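Peptide amidase (Stenotrophomonas maltophilia, PDB 1M22) is an amidase signature enzyme that probably hydrolyses amide bonds. Local coordinates at residues V237-A242 with D261-L266; Q269-K274 with I474-A479; G443-T448 with W468-L473. One frame throughout, in Å; residues are numbered along the deposited sequence.

Overall arrangement
All three interactions lie on the same side of the molecule's centre, and helix 470-484 connects them. Interactions 2 and 3 share this helix directly. Interaction 3 sets its first turn against strand 446-454, and interaction 2 sets the next turns against the connection leading into strand 275-279. Interaction 1 joins helix 231-241 to an earlier part of that connection; it touches interaction 2 through Tyr262 packed on Ile474 and an Arg265-Glu475 salt bridge, and interaction 3 through Tyr262 and Arg265 packed on Glu470 and Pro471. Interaction 1 is only partly buried and combines a hydrogen bond with a CH-pi contact. Interaction 2 is buried and mixes apolar packing with a weak salt bridge. Interaction 3, also buried, rests on van der Waals packing round a proline.

Interaction 1 (V237-A242 with D261-L266); sequences VLTAIA and DYTARL
The hydroxyl of Thr239 is held from two directions: OG1 accepts a hydrogen bond from Tyr262 N at 3.0 Å, with an N-H...O angle of 142°, and is also hydrogen-bonded to Ala235 O, one turn back in the same helix. The first torsion (chi1 -63°) explains this double use, since it sets OG1 beside the residue's own backbone N while CG2 faces Asp261, 4.0 Å from its CA. Next to this bond, the Tyr262 ring lies against the helix. Leu238 CD2 sits 3.7 Å from the ring centroid and only 4° off the normal, a CH-pi contact squarely over one face. Ala242 CB comes to the edge of the ring instead, 4.3 Å from Tyr262 CE2. The Tyr260 ring meets Tyr262 edge-to-face, and Ile474 of helix 470-484 also packs on it, so the ring links two helices. Asp261 organises its own segment: its OD1 takes a bond from Thr263 OG1 at 2.6 Å, on the syn side of the carboxylate, and another from Thr263 N at 3.0 Å, which arrives from well above the carboxylate plane. The backbone bond to OD1 defines an Asx turn, here leading into the short 3-10 segment 262-265 that lies beside the end of helix 231-241.

Interaction 2 (Q269-K274 with I474-A479); sequences QGLRGK and IEMAYA
Lys274 NZ reaches Glu475 OE1 at 3.4 Å, a weak, long salt bridge between side chains that cross at about a right angle. The ammonium is held more firmly inside its own segment, where it donates to Gly270 O at 2.8 Å; the donor stands 35° out of the carbonyl plane. Bends at chi2 and chi4 fold the lysine chain back over the turns to reach that oxygen. Glu475 has a stronger partner as well, because its OE2 forms a salt bridge with Arg265 NE, leaving OE1 to face the lysine. Gly270 CA rests 3.7 Å from Glu475 O, an oxygen already used by Ala479 N within the helix. Leu271 CD2 touches Met476 CE at 3.7 Å, and Leu271 CG lies the same 3.7 Å from Ala479 CB. The methionine methyl also meets Lys274 CB. Two overlapping beta turns, type I from Gln269 to Arg272 and type II from Leu271 to Lys274, shape the segment against helix 470-484. Leu271 and Met476 both pack on Ile276 of strand 275-279, Lys274 pairs through its backbone with Val306 of the edge strand 306-310, and Ala477 of the helix touches Leu447 and Val449 of strand 446-454.

Interaction 3 (G443-T448 with W468-L473); sequences GYPSLT and WSEPKL
Pro445 and Leu473 point their side chains at each other and cross at about a right angle, with Leu473 CD1 3.7 Å from Pro445 CG. The same methyl lies 3.6 Å from Pro445 O, so it rests against both the ring and the backbone of the residue just before the strand. Two further side chains close in on the ring. Ser469 OG comes up to Pro445 CG at 3.4 Å and is hydrogen-bonded to Thr466 O. Glu470 leaves its helix to the side of the contact, and a bend at chi2 (83°) brings its carboxylate round to the proline, with OE2 3.5 Å from Pro445 CB. That oxygen is hydrogen-bonded to Thr205 OG1, which is also bonded to Trp468 N; Thr205 thus ties the carboxylate to the backbone ahead of the helix while its side chain touches Pro445. Two residues on, in the strand, Leu447 also faces the helix, its CD1 4.0 Å from Leu473 O. Ser446, between them, directs its CB away from the helix, whereas Pro445 and Leu447 turn theirs toward it; Ser446 packs on Val191, and its side chain is about 10 Å from that of the nucleophile Ser189. Across the contact the proline meets both oxygens with its carbons CB and CG. Ser469 OG and Glu470 OE2 have their hydrogen-bond partners elsewhere, in Thr466 O and Thr205 OG1, and the direct contact between strand and helix is van der Waals packing, chiefly of Pro445 on Leu473, with Leu447 against the helix backbone.

Interaction 1 (V237-A242 with D261-L266)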
# COMPACT_ATOMS: atom_id res chain seq x y z
N VAL A 237 0.69 12.16 -3.58
CA VAL A 237 1.83 11.34 -3.18
C VAL A 237 2.45 10.65 -4.39
O VAL A 237 3.68 10.61 -4.53
CB VAL A 237 1.41 10.30 -2.13
CG1 VAL A 237 2.57 9.36 -1.85
CG2 VAL A 237 1.00 10.99 -0.84
N LEU A 238 1.62 10.10 -5.28
CA LEU A 238 2.14 9.41 -6.46
C LEU A 238 2.97 10.37 -7.31
O LEU A 238 4.01 9.99 -7.84
CB LEU A 238 0.99 8.83 -7.30
CG LEU A 238 1.43 7.87 -8.41
CD1 LEU A 238 2.03 6.62 -7.79
CD2 LEU A 238 0.24 7.50 -9.28
N THR A 239 2.51 11.61 -7.42
CA THR A 239 3.22 12.61 -8.20
C THR A 239 4.64 12.81 -7.67
O THR A 239 5.58 13.01 -8.45
CB THR A 239 2.47 13.96 -8.16
OG1 THR A 239 1.18 13.81 -8.76
CG2 THR A 239 3.25 15.04 -8.91
N ALA A 240 4.81 12.74 -6.36
CA ALA A 240 6.11 12.94 -5.75
C ALA A 240 7.04 11.72 -5.80
O ALA A 240 8.26 11.88 -5.94
CB ALA A 240 5.94 13.39 -4.30
N ILE A 241 6.49 10.52 -5.70
CA ILE A 241 7.34 9.33 -5.69
C ILE A 241 7.62 8.67 -7.03
O ILE A 241 8.58 7.91 -7.16
CB ILE A 241 6.79 8.24 -4.71
CG1 ILE A 241 5.43 7.73 -5.18
CG2 ILE A 241 6.69 8.82 -3.30
CD1 ILE A 241 4.86 6.61 -4.31
N ALA A 242 6.81 8.95 -8.05
CA ALA A 242 7.04 8.36 -9.36
C ALA A 242 8.30 8.93 -9.99
O ALA A 242 8.58 10.12 -9.87
CB ALA A 242 5.84 8.61 -10.27
N ASP A 261 1.84 15.42 -13.36
CA ASP A 261 1.09 15.84 -12.19
C ASP A 261 -0.22 15.06 -12.18
O ASP A 261 -1.17 15.39 -12.89
CB ASP A 261 0.81 17.35 -12.25
CG ASP A 261 -0.06 17.84 -11.11
OD1 ASP A 261 -0.24 17.09 -10.13
OD2 ASP A 261 -0.56 18.98 -11.20
N TYR A 262 -0.28 14.01 -11.36
CA TYR A 262 -1.48 13.19 -11.29
C TYR A 262 -2.68 13.92 -10.72
O TYR A 262 -3.82 13.48 -10.90
CB TYR A 262 -1.20 11.90 -10.50
CG TYR A 262 -0.25 10.96 -11.21
CD1 TYR A 262 -0.71 10.11 -12.23
CD2 TYR A 262 1.11 10.94 -10.89
CE1 TYR A 262 0.17 9.27 -12.91
CE2 TYR A 262 1.99 10.10 -11.57
CZ TYR A 262 1.51 9.27 -12.57
OH TYR A 262 2.40 8.45 -13.25
N THR A 263 -2.46 15.04 -10.03
CA THR A 263 -3.59 15.78 -9.47
C THR A 263 -4.38 16.46 -10.59
O THR A 263 -5.51 16.90 -10.38
CB THR A 263 -3.16 16.83 -8.42
OG1 THR A 263 -2.43 17.89 -9.06
CG2 THR A 263 -2.30 16.19 -7.35
N ALA A 264 -3.78 16.55 -11.77
CA ALA A 264 -4.45 17.15 -12.92
C ALA A 264 -5.55 16.20 -13.41
O ALA A 264 -6.46 16.59 -14.14
CB ALA A 264 -3.46 17.40 -14.05
N ARG A 265 -5.47 14.94 -12.98
CA ARG A 265 -6.44 13.92 -13.37
C ARG A 265 -7.62 13.82 -12.41
O ARG A 265 -8.46 12.93 -12.54
CB ARG A 265 -5.75 12.56 -13.50
CG ARG A 265 -4.76 12.46 -14.66
CD ARG A 265 -5.45 12.25 -16.00
NE ARG A 265 -6.24 13.40 -16.43
CZ ARG A 265 -5.72 14.56 -16.82
NH1 ARG A 265 -4.41 14.73 -16.83
NH2 ARG A 265 -6.52 15.55 -17.20
N LEU A 266 -7.67 14.72 -11.43
CA LEU A 266 -8.77 14.72 -10.47
C LEU A 266 -9.95 15.44 -11.14
O LEU A 266 -10.30 16.57 -10.81
CB LEU A 266 -8.35 15.43 -9.18
CG LEU A 266 -7.15 14.78 -8.48
CD1 LEU A 266 -6.71 15.64 -7.31
CD2 LEU A 266 -7.51 13.37 -8.00

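Interaction 2 (Q269-K274 with I474-A479)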
# COMPACT_ATOMS: atom_id res chain seq x y z
N GLN A 269 -15.71 14.72 -13.75
CA GLN A 269 -16.44 14.17 -14.89
C GLN A 269 -15.62 13.02 -15.48
O GLN A 269 -15.82 12.61 -16.63
CB GLN A 269 -16.68 15.25 -15.95
CG GLN A 269 -17.59 16.37 -15.48
CD GLN A 269 -17.95 17.35 -16.58
OE1 GLN A 269 -18.73 18.28 -16.37
NE2 GLN A 269 -17.38 17.15 -17.76
N GLY A 270 -14.70 12.50 -14.67
CA GLY A 270 -13.82 11.42 -15.10
C GLY A 270 -14.43 10.10 -15.54
O GLY A 270 -13.73 9.28 -16.12
N LEU A 271 -15.71 9.88 -15.26
CA LEU A 271 -16.35 8.63 -15.66
C LEU A 271 -17.15 8.78 -16.96
O LEU A 271 -17.61 7.80 -17.53
CB LEU A 271 -17.26 8.13 -14.54
CG LEU A 271 -16.52 7.45 -13.39
CD1 LEU A 271 -17.42 7.40 -12.16
CD2 LEU A 271 -16.07 6.06 -13.80
N ARG A 272 -17.31 10.02 -17.42
CA ARG A 272 -18.05 10.28 -18.65
C ARG A 272 -17.44 9.58 -19.85
O ARG A 272 -16.27 9.78 -20.17
CB ARG A 272 -18.11 11.78 -18.92
CG ARG A 272 -19.23 12.50 -18.21
CD ARG A 272 -20.58 12.08 -18.76
NE ARG A 272 -21.51 13.21 -18.85
CZ ARG A 272 -21.32 14.28 -19.62
NH1 ARG A 272 -20.23 14.36 -20.39
NH2 ARG A 272 -22.21 15.25 -19.64
N GLY A 273 -18.24 8.76 -20.53
CA GLY A 273 -17.76 8.06 -21.70
C GLY A 273 -16.92 6.83 -21.43
O GLY A 273 -16.53 6.13 -22.36
N LYS A 274 -16.64 6.56 -20.16
CA LYS A 274 -15.83 5.40 -19.81
C LYS A 274 -16.64 4.11 -19.88
O LYS A 274 -17.86 4.13 -19.80
CB LYS A 274 -15.25 5.55 -18.40
CG LYS A 274 -14.28 6.70 -18.22
CD LYS A 274 -13.04 6.55 -19.09
CE LYS A 274 -11.92 7.46 -18.62
NZ LYS A 274 -12.33 8.89 -18.54
N ILE A 474 -7.15 7.04 -11.90
CA ILE A 474 -7.35 8.11 -10.93
C ILE A 474 -8.57 8.96 -11.31
O ILE A 474 -9.37 9.31 -10.44
CB ILE A 474 -6.09 8.99 -10.82
CG1 ILE A 474 -5.00 8.21 -10.07
CG2 ILE A 474 -6.41 10.29 -10.09
CD1 ILE A 474 -3.64 8.87 -10.05
N GLU A 475 -8.72 9.28 -12.59
CA GLU A 475 -9.86 10.07 -13.05
C GLU A 475 -11.16 9.36 -12.68
O GLU A 475 -12.10 9.98 -12.17
CB GLU A 475 -9.87 10.23 -14.57
CG GLU A 475 -8.66 10.87 -15.20
CD GLU A 475 -8.84 11.05 -16.70
OE1 GLU A 475 -9.33 10.10 -17.36
OE2 GLU A 475 -8.51 12.13 -17.22
N MET A 476 -11.22 8.07 -12.97
CA MET A 476 -12.42 7.28 -12.69
C MET A 476 -12.70 7.12 -11.21
O MET A 476 -13.84 7.29 -10.76
CB MET A 476 -12.29 5.92 -13.38
CG MET A 476 -12.27 6.04 -14.90
SD MET A 476 -12.11 4.49 -15.80
CE MET A 476 -13.66 3.82 -15.58
N ALA A 477 -11.66 6.81 -10.44
CA ALA A 477 -11.79 6.64 -9.00
C ALA A 477 -12.21 7.94 -8.33
O ALA A 477 -13.05 7.95 -7.43
CB ALA A 477 -10.48 6.13 -8.41
N TYR A 478 -11.62 9.05 -8.77
CA TYR A 478 -11.96 10.35 -8.20
C TYR A 478 -13.42 10.70 -8.50
O TYR A 478 -14.15 11.15 -7.61
CB TYR A 478 -11.05 11.43 -8.78
CG TYR A 478 -11.32 12.82 -8.24
CD1 TYR A 478 -10.93 13.17 -6.95
CD2 TYR A 478 -11.97 13.77 -9.02
CE1 TYR A 478 -11.18 14.45 -6.45
CE2 TYR A 478 -12.23 15.05 -8.53
CZ TYR A 478 -11.83 15.38 -7.25
OH TYR A 478 -12.07 16.64 -6.75
N ALA A 479 -13.84 10.50 -9.74
CA ALA A 479 -15.22 10.80 -10.13
C ALA A 479 -16.20 9.98 -9.29
O ALA A 479 -17.25 10.48 -8.89
CB ALA A 479 -15.41 10.50 -11.61

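Interaction 3 (G443-T448 with W468-L473)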
# COMPACT_ATOMS: atom_id res chain seq x y z
N GLY A 443 1.51 -7.01 -12.70
CA GLY A 443 2.34 -5.83 -12.50
C GLY A 443 1.59 -4.60 -12.99
O GLY A 443 2.19 -3.58 -13.33
N TYR A 444 0.26 -4.71 -13.02
CA TYR A 444 -0.62 -3.64 -13.48
C TYR A 444 -1.17 -2.82 -12.32
O TYR A 444 -1.22 -3.29 -11.18
CB TYR A 444 -1.79 -4.23 -14.28
CG TYR A 444 -1.42 -4.81 -15.63
CD1 TYR A 444 -0.10 -4.82 -16.09
CD2 TYR A 444 -2.41 -5.35 -16.45
CE1 TYR A 444 0.22 -5.37 -17.34
CE2 TYR A 444 -2.09 -5.89 -17.70
CZ TYR A 444 -0.78 -5.89 -18.13
OH TYR A 444 -0.49 -6.42 -19.37
N PRO A 445 -1.63 -1.59 -12.59
CA PRO A 445 -2.17 -0.74 -11.52
C PRO A 445 -3.55 -1.12 -10.99
O PRO A 445 -4.42 -1.58 -11.72
CB PRO A 445 -2.16 0.65 -12.16
CG PRO A 445 -2.51 0.34 -13.59
CD PRO A 445 -1.65 -0.88 -13.89
N SER A 446 -3.72 -0.92 -9.69
CA SER A 446 -4.99 -1.18 -9.02
C SER A 446 -5.19 -0.07 -7.99
O SER A 446 -4.22 0.50 -7.49
CB SER A 446 -4.99 -2.56 -8.35
OG SER A 446 -3.99 -2.69 -7.37
N LEU A 447 -6.44 0.22 -7.67
CA LEU A 447 -6.76 1.31 -6.76
C LEU A 447 -8.08 1.02 -6.07
O LEU A 447 -9.08 0.76 -6.74
CB LEU A 447 -6.86 2.60 -7.58
CG LEU A 447 -6.91 4.01 -6.97
CD1 LEU A 447 -6.86 5.04 -8.10
CD2 LEU A 447 -8.17 4.18 -6.15
N THR A 448 -8.10 1.07 -4.74
CA THR A 448 -9.33 0.83 -4.01
C THR A 448 -9.83 2.13 -3.38
O THR A 448 -9.05 2.93 -2.88
CB THR A 448 -9.14 -0.25 -2.91
OG1 THR A 448 -10.40 -0.49 -2.26
CG2 THR A 448 -8.11 0.18 -1.88
N TRP A 468 0.45 1.17 -16.96
CA TRP A 468 0.57 2.62 -17.12
C TRP A 468 -0.74 3.40 -17.22
O TRP A 468 -0.73 4.56 -17.64
CB TRP A 468 1.45 2.91 -18.34
CG TRP A 468 2.68 2.03 -18.41
CD1 TRP A 468 2.96 1.10 -19.37
CD2 TRP A 468 3.75 1.97 -17.46
NE1 TRP A 468 4.14 0.45 -19.07
CE2 TRP A 468 4.64 0.96 -17.90
CE3 TRP A 468 4.03 2.65 -16.27
CZ2 TRP A 468 5.80 0.63 -17.19
CZ3 TRP A 468 5.19 2.32 -15.57
CH2 TRP A 468 6.06 1.32 -16.04
N SER A 469 -1.84 2.79 -16.80
CA SER A 469 -3.14 3.47 -16.86
C SER A 469 -3.51 4.26 -15.60
O SER A 469 -4.68 4.59 -15.40
CB SER A 469 -4.25 2.46 -17.18
OG SER A 469 -4.41 1.51 -16.14
N GLU A 470 -2.53 4.57 -14.76
CA GLU A 470 -2.80 5.32 -13.53
C GLU A 470 -3.58 6.61 -13.77
O GLU A 470 -4.50 6.92 -13.01
CB GLU A 470 -1.51 5.66 -12.78
CG GLU A 470 -0.79 4.47 -12.17
CD GLU A 470 0.09 3.74 -13.15
OE1 GLU A 470 0.26 4.21 -14.30
OE2 GLU A 470 0.64 2.69 -12.76
N PRO A 471 -3.23 7.40 -14.80
CA PRO A 471 -3.98 8.64 -15.02
C PRO A 471 -5.48 8.39 -15.17
O PRO A 471 -6.30 9.07 -14.56
CB PRO A 471 -3.36 9.20 -16.30
CG PRO A 471 -1.93 8.71 -16.22
CD PRO A 471 -2.11 7.28 -15.75
N LYS A 472 -5.83 7.39 -15.98
CA LYS A 472 -7.23 7.06 -16.22
C LYS A 472 -7.89 6.47 -14.97
O LYS A 472 -9.04 6.79 -14.66
CB LYS A 472 -7.34 6.06 -17.38
CG LYS A 472 -8.78 5.69 -17.74
CD LYS A 472 -8.83 4.54 -18.73
CE LYS A 472 -8.20 4.90 -20.06
NZ LYS A 472 -8.28 3.76 -21.03
N LEU A 473 -7.18 5.60 -14.26
CA LEU A 473 -7.74 5.00 -13.06
C LEU A 473 -8.04 6.06 -12.02
O LEU A 473 -9.05 6.00 -11.32
CB LEU A 473 -6.80 3.95 -12.48
CG LEU A 473 -6.65 2.65 -13.27
CD1 LEU A 473 -5.78 1.68 -12.48
CD2 LEU A 473 -8.02 2.04 -13.54